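Local coordinates for malonate decarboxylase subunit alpha (Acinetobacter baumannii ATCC 17978, PDB 6MPR), which probably serves as the acyl-carrier-protein transferase of malonate decarboxylase, exchanging the carrier's acetyl group for malonate so that decarboxylation can follow, at residues R77-T82 and H88-I93; L248-A253 and T274-L279. All blocks are in the same frame, centred on the assembly; numbering follows the deposited sequence.

Contact 1: R77-T82 and H88-I93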
loop_
_atom_site.group_PDB
_atom_site.type_symbol
_atom_site.label_atom_id
_atom_site.label_comp_id
_atom_site.label_asym_id
_atom_site.label_seq_id
_atom_site.Cartn_x
_atom_site.Cartn_y
_atom_site.Cartn_z
ATOM N N ARG A 77 6.179 -1.029 -29.480
ATOM C CA ARG A 77 6.151 -1.276 -30.923
ATOM C C ARG A 77 7.433 -1.961 -31.376
ATOM O O ARG A 77 7.405 -2.845 -32.247
ATOM C CB ARG A 77 5.945 0.033 -31.699
ATOM C CG ARG A 77 4.528 0.606 -31.618
ATOM C CD ARG A 77 4.369 1.880 -32.467
ATOM N NE ARG A 77 4.806 3.090 -31.763
ATOM C CZ ARG A 77 5.915 3.768 -32.066
ATOM N NH1 ARG A 77 6.698 3.361 -33.057
ATOM N NH2 ARG A 77 6.243 4.862 -31.387
ATOM N N SER A 78 8.570 -1.572 -30.786
ATOM C CA SER A 78 9.843 -2.179 -31.162
ATOM C C SER A 78 9.912 -3.624 -30.692
ATOM O O SER A 78 10.329 -4.512 -31.445
ATOM C CB SER A 78 11.018 -1.366 -30.592
ATOM O OG SER A 78 11.084 -0.042 -31.124
ATOM N N LEU A 79 9.498 -3.886 -29.447
ATOM C CA LEU A 79 9.516 -5.258 -28.945
ATOM C C LEU A 79 8.696 -6.185 -29.840
ATOM O O LEU A 79 9.111 -7.316 -30.123
ATOM C CB LEU A 79 8.991 -5.286 -27.505
ATOM C CG LEU A 79 9.044 -6.641 -26.796
ATOM C CD1 LEU A 79 10.485 -7.095 -26.639
ATOM C CD2 LEU A 79 8.370 -6.547 -25.435
ATOM N N ALA A 80 7.551 -5.707 -30.332
ATOM C CA ALA A 80 6.715 -6.508 -31.221
ATOM C C ALA A 80 7.340 -6.739 -32.591
ATOM O O ALA A 80 6.803 -7.547 -33.353
ATOM C CB ALA A 80 5.344 -5.844 -31.381
ATOM N N GLN A 81 8.445 -6.055 -32.925
ATOM C CA GLN A 81 9.166 -6.264 -34.176
ATOM C C GLN A 81 10.413 -7.131 -34.016
ATOM O O GLN A 81 11.117 -7.371 -35.007
ATOM C CB GLN A 81 9.559 -4.919 -34.793
ATOM C CG GLN A 81 8.376 -4.042 -35.150
ATOM C CD GLN A 81 7.437 -4.722 -36.134
ATOM O OE1 GLN A 81 7.874 -5.281 -37.142
ATOM N NE2 GLN A 81 6.138 -4.686 -35.839
ATOM N N THR A 82 10.699 -7.617 -32.810
ATOM C CA THR A 82 11.854 -8.488 -32.628
ATOM C C THR A 82 11.587 -9.869 -33.220
ATOM O O THR A 82 10.448 -10.252 -33.514
ATOM C CB THR A 82 12.222 -8.606 -31.141
ATOM O OG1 THR A 82 11.102 -9.118 -30.400
ATOM C CG2 THR A 82 12.632 -7.253 -30.572
ATOM N N HIS A 88 11.205 -15.248 -27.228
ATOM C CA HIS A 88 9.977 -16.021 -27.118
ATOM C C HIS A 88 9.749 -16.329 -25.647
ATOM O O HIS A 88 10.654 -16.181 -24.822
ATOM C CB HIS A 88 10.034 -17.314 -27.940
ATOM C CG HIS A 88 11.253 -18.138 -27.672
ATOM N ND1 HIS A 88 11.317 -19.067 -26.657
ATOM C CD2 HIS A 88 12.460 -18.164 -28.284
ATOM C CE1 HIS A 88 12.512 -19.629 -26.654
ATOM N NE2 HIS A 88 13.225 -19.101 -27.631
ATOM N N ASP A 89 8.515 -16.726 -25.323
ATOM C CA ASP A 89 8.135 -17.113 -23.960
ATOM C C ASP A 89 8.388 -15.994 -22.963
ATOM O O ASP A 89 8.666 -16.247 -21.783
ATOM C CB ASP A 89 8.851 -18.389 -23.517
ATOM C CG ASP A 89 8.366 -19.606 -24.270
ATOM O OD1 ASP A 89 7.258 -20.087 -23.960
ATOM O OD2 ASP A 89 9.068 -20.050 -25.202
ATOM N N LEU A 90 8.295 -14.753 -23.427
ATOM C CA LEU A 90 8.362 -13.625 -22.511
ATOM C C LEU A 90 7.171 -13.652 -21.561
ATOM O O LEU A 90 6.046 -13.954 -21.957
ATOM C CB LEU A 90 8.397 -12.299 -23.281
ATOM C CG LEU A 90 9.657 -12.043 -24.113
ATOM C CD1 LEU A 90 9.751 -10.597 -24.561
ATOM C CD2 LEU A 90 10.921 -12.478 -23.345
ATOM N N HIS A 91 7.430 -13.355 -20.299
ATOM C CA HIS A 91 6.388 -13.267 -19.282
ATOM C C HIS A 91 6.165 -11.776 -19.082
ATOM O O HIS A 91 6.987 -11.091 -18.465
ATOM C CB HIS A 91 6.824 -13.987 -18.007
ATOM C CG HIS A 91 5.839 -13.921 -16.879
ATOM N ND1 HIS A 91 5.939 -14.738 -15.777
ATOM C CD2 HIS A 91 4.755 -13.135 -16.667
ATOM C CE1 HIS A 91 4.950 -14.473 -14.939
ATOM N NE2 HIS A 91 4.222 -13.495 -15.451
ATOM N N MET A 92 5.079 -11.262 -19.655
ATOM C CA MET A 92 4.831 -9.828 -19.587
ATOM C C MET A 92 4.145 -9.483 -18.282
ATOM O O MET A 92 3.237 -10.192 -17.826
ATOM C CB MET A 92 3.971 -9.360 -20.763
ATOM C CG MET A 92 4.559 -9.721 -22.124
ATOM S SD MET A 92 6.268 -9.163 -22.364
ATOM C CE MET A 92 6.047 -7.382 -22.194
ATOM N N ILE A 93 4.588 -8.379 -17.687
ATOM C CA ILE A 93 4.024 -7.842 -16.456
ATOM C C ILE A 93 3.605 -6.419 -16.774
ATOM O O ILE A 93 4.459 -5.548 -16.988
ATOM C CB ILE A 93 5.017 -7.892 -15.288
ATOM C CG1 ILE A 93 5.431 -9.338 -15.026
ATOM C CG2 ILE A 93 4.383 -7.312 -14.019
ATOM C CD1 ILE A 93 6.671 -9.493 -14.161
#
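Leu79 and Leu90 mark the nearest approach of the two backbones, their CA atoms 10.6 Å apart, so the C-terminal part of helix 73-79 and the start of strand 90-94 meet through side chains alone. Leu79 serves both partners, one methyl each. Its CG stands anti to the backbone N (chi1 -176°), which carries the fork of the side chain across to the strand. Branch CD1 meets CD1 of Leu90 tip to tip at 4.1 Å. Branch CD2 meets the terminal methyl of Met92, with Leu79 CD2 and Met92 CE also 4.1 Å apart. Met92 is not extended: its chain bends at both chi2 (-54°) and chi3, and these two bends bring CE round to the leucine. Leu90 and Met92, two residues apart on the strand, both start toward the helix, while His91 between them hydrogen-bonds through NE2 to Asp115. Leu79 to Thr82 form a type I beta turn. Leu79 O accepts twice there, from Thr82 N at 3.1 Å and from Thr82 OG1 at 2.7 Å, the hydroxyl lying in the carbonyl plane. This double grip ties the turn back to the residue whose side chain makes the contact. Leu105 and Ile56 also touch Leu79, and Phe106 touches Met92, so helix 100-107 shares in the same apolar layer. The unit is a beta-alpha-beta crossover, strand 61-64 to helix 73-79 to strand 90-94, within a parallel sheet. With three buried residues and no hydrogen bond between the segments, helix and strand are held together here by methyl-to-methyl dispersion and the exclusion of water, at ordinary van der Waals spacing.

Contact 2: L248-A253 and T274-L279; sequences LMAMMA and TAAIEL
Two helices that flank strand 265-268 in the chain, 244-261 before it and 272-287 after it, cross here where Ala250 meets Ala276 and Ile277. The axes of the two short segments approach to 8.1 Å and cross at -63°, and the CA atoms of Ala250 and Ile277 come within 4.7 Å. Alanine makes so close a crossing possible, since three of the four touching residues have nothing beyond a CB methyl. Ala250 lies at the centre. Its CB sits 3.4 Å from Ile277 CG1, tighter than usual carbon contact, and 3.7 Å from Ala276 CB, which it meets from the side. The same methyl also rests against the backbone of the other helix, 3.5 Å from Ile277 N. One turn further on, Ala253 CB touches the end of the isoleucine, 3.6 Å from Ile277 CD1. Ile277 thus lies along the opposing helix: CG1 is beside its own backbone N (chi1 -71°) and the chain continues extended to CD1 (chi2 175°), so that one branch spans the step from Ala250 to Ala253. Ile280 continues the interface, touching both Ala250 and Met251. Met433 of strand 429-433 contacts both Met249 and Ile277, which places sheet side chains beside the helix pair. Glu278, pointing away from the contact, belongs to a polar cluster, its OE2 hydrogen-bonded to His268 and His303 and its OE1 to Thr305. No hydrogen bond crosses between the segments; each keeps its own i to i+4 helical bonds, as from Ala253 N to Met249 O. The pairing therefore rests on shape: small methyls let the backbones close in, and a single branched side chain supplies the bulk, at the price of one compressed carbon pair.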
loop_
_atom_site.group_PDB
_atom_site.type_symbol
_atom_site.label_atom_id
_atom_site.label_comp_id
_atom_site.label_asym_id
_atom_site.label_seq_id
_atom_site.Cartn_x
_atom_site.Cartn_y
_atom_site.Cartn_z
ATOM N N LEU A 248 -29.209 14.108 -10.531
ATOM C CA LEU A 248 -30.032 13.582 -9.442
ATOM C C LEU A 248 -29.221 12.658 -8.537
ATOM O O LEU A 248 -29.248 12.784 -7.308
ATOM C CB LEU A 248 -31.249 12.847 -10.015
ATOM C CG LEU A 248 -32.258 12.209 -9.052
ATOM C CD1 LEU A 248 -32.935 13.246 -8.177
ATOM C CD2 LEU A 248 -33.312 11.392 -9.846
ATOM N N MET A 249 -28.484 11.728 -9.135
ATOM C CA MET A 249 -27.674 10.810 -8.343
ATOM C C MET A 249 -26.569 11.554 -7.601
ATOM O O MET A 249 -26.252 11.220 -6.453
ATOM C CB MET A 249 -27.105 9.719 -9.255
ATOM C CG MET A 249 -28.190 8.766 -9.767
ATOM S SD MET A 249 -27.590 7.710 -11.087
ATOM C CE MET A 249 -26.492 6.636 -10.185
ATOM N N ALA A 250 -25.986 12.577 -8.238
ATOM C CA ALA A 250 -24.962 13.390 -7.582
ATOM C C ALA A 250 -25.533 14.153 -6.386
ATOM O O ALA A 250 -24.876 14.266 -5.344
ATOM C CB ALA A 250 -24.347 14.353 -8.597
ATOM N N MET A 251 -26.757 14.676 -6.511
ATOM C CA MET A 251 -27.394 15.332 -5.370
ATOM C C MET A 251 -27.573 14.366 -4.203
ATOM O O MET A 251 -27.315 14.721 -3.046
ATOM C CB MET A 251 -28.753 15.914 -5.773
ATOM C CG MET A 251 -28.678 17.164 -6.643
ATOM S SD MET A 251 -30.259 17.503 -7.446
ATOM C CE MET A 251 -31.042 18.623 -6.281
ATOM N N MET A 252 -28.043 13.151 -4.484
ATOM C CA MET A 252 -28.226 12.162 -3.424
ATOM C C MET A 252 -26.897 11.735 -2.804
ATOM O O MET A 252 -26.826 11.510 -1.589
ATOM C CB MET A 252 -28.992 10.962 -3.976
ATOM C CG MET A 252 -30.433 11.321 -4.345
ATOM S SD MET A 252 -31.464 9.860 -4.604
ATOM C CE MET A 252 -30.878 9.301 -6.200
ATOM N N ALA A 253 -25.835 11.603 -3.613
ATOM C CA ALA A 253 -24.518 11.323 -3.051
ATOM C C ALA A 253 -24.085 12.408 -2.070
ATOM O O ALA A 253 -23.551 12.107 -0.999
ATOM C CB ALA A 253 -23.477 11.171 -4.169
ATOM N N THR A 274 -19.835 10.793 -11.329
ATOM C CA THR A 274 -18.994 11.503 -10.367
ATOM C C THR A 274 -18.587 12.879 -10.876
ATOM O O THR A 274 -18.311 13.771 -10.069
ATOM C CB THR A 274 -17.761 10.661 -10.011
ATOM O OG1 THR A 274 -17.081 10.237 -11.205
ATOM C CG2 THR A 274 -18.166 9.435 -9.185
ATOM N N ALA A 275 -18.547 13.078 -12.200
ATOM C CA ALA A 275 -18.301 14.419 -12.729
ATOM C C ALA A 275 -19.410 15.375 -12.307
ATOM O O ALA A 275 -19.148 16.534 -11.951
ATOM C CB ALA A 275 -18.184 14.374 -14.249
ATOM N N ALA A 276 -20.658 14.899 -12.335
ATOM C CA ALA A 276 -21.782 15.704 -11.860
ATOM C C ALA A 276 -21.607 16.090 -10.396
ATOM O O ALA A 276 -21.914 17.225 -10.012
ATOM C CB ALA A 276 -23.108 14.954 -12.074
ATOM N N ILE A 277 -21.115 15.169 -9.559
ATOM C CA ILE A 277 -20.850 15.509 -8.156
ATOM C C ILE A 277 -19.864 16.666 -8.071
ATOM O O ILE A 277 -20.115 17.682 -7.402
ATOM C CB ILE A 277 -20.313 14.279 -7.391
ATOM C CG1 ILE A 277 -21.411 13.241 -7.173
ATOM C CG2 ILE A 277 -19.718 14.699 -6.052
ATOM C CD1 ILE A 277 -20.894 11.966 -6.531
ATOM N N GLU A 278 -18.717 16.517 -8.746
ATOM C CA GLU A 278 -17.688 17.552 -8.741
ATOM C C GLU A 278 -18.246 18.893 -9.203
ATOM O O GLU A 278 -17.928 19.939 -8.620
ATOM C CB GLU A 278 -16.517 17.112 -9.626
ATOM C CG GLU A 278 -15.872 15.786 -9.168
ATOM C CD GLU A 278 -14.964 15.134 -10.198
ATOM O OE1 GLU A 278 -14.518 15.811 -11.144
ATOM O OE2 GLU A 278 -14.706 13.915 -10.048
ATOM N N LEU A 279 -19.104 18.881 -10.226
ATOM C CA LEU A 279 -19.617 20.115 -10.815
ATOM C C LEU A 279 -20.802 20.723 -10.069
ATOM O O LEU A 279 -21.134 21.887 -10.326
ATOM C CB LEU A 279 -20.002 19.886 -12.279
ATOM C CG LEU A 279 -18.781 19.739 -13.192
ATOM C CD1 LEU A 279 -19.189 19.306 -14.599
ATOM C CD2 LEU A 279 -17.996 21.046 -13.230
#

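Both contacts are buried and wholly apolar, yet they hold different parts of the chain: contact 1 belongs to the parallel sheet that includes strand 90-94, contact 2 to the helices beside the mixed sheet that contains strand 265-268. They lie on opposite sides of the chain's centre, their own centres 43 Å apart and their nearest atoms about 27 Å apart, so neither touches the other. Contact 1 bridges a wide helix-to-strand separation with leucine and methionine side chains meeting at their ends; contact 2 brings two helices close enough for a methyl to rest on the opposite backbone and buries more surface, 153 against 94 Å². Neither segment pair is touched by the second protein chain.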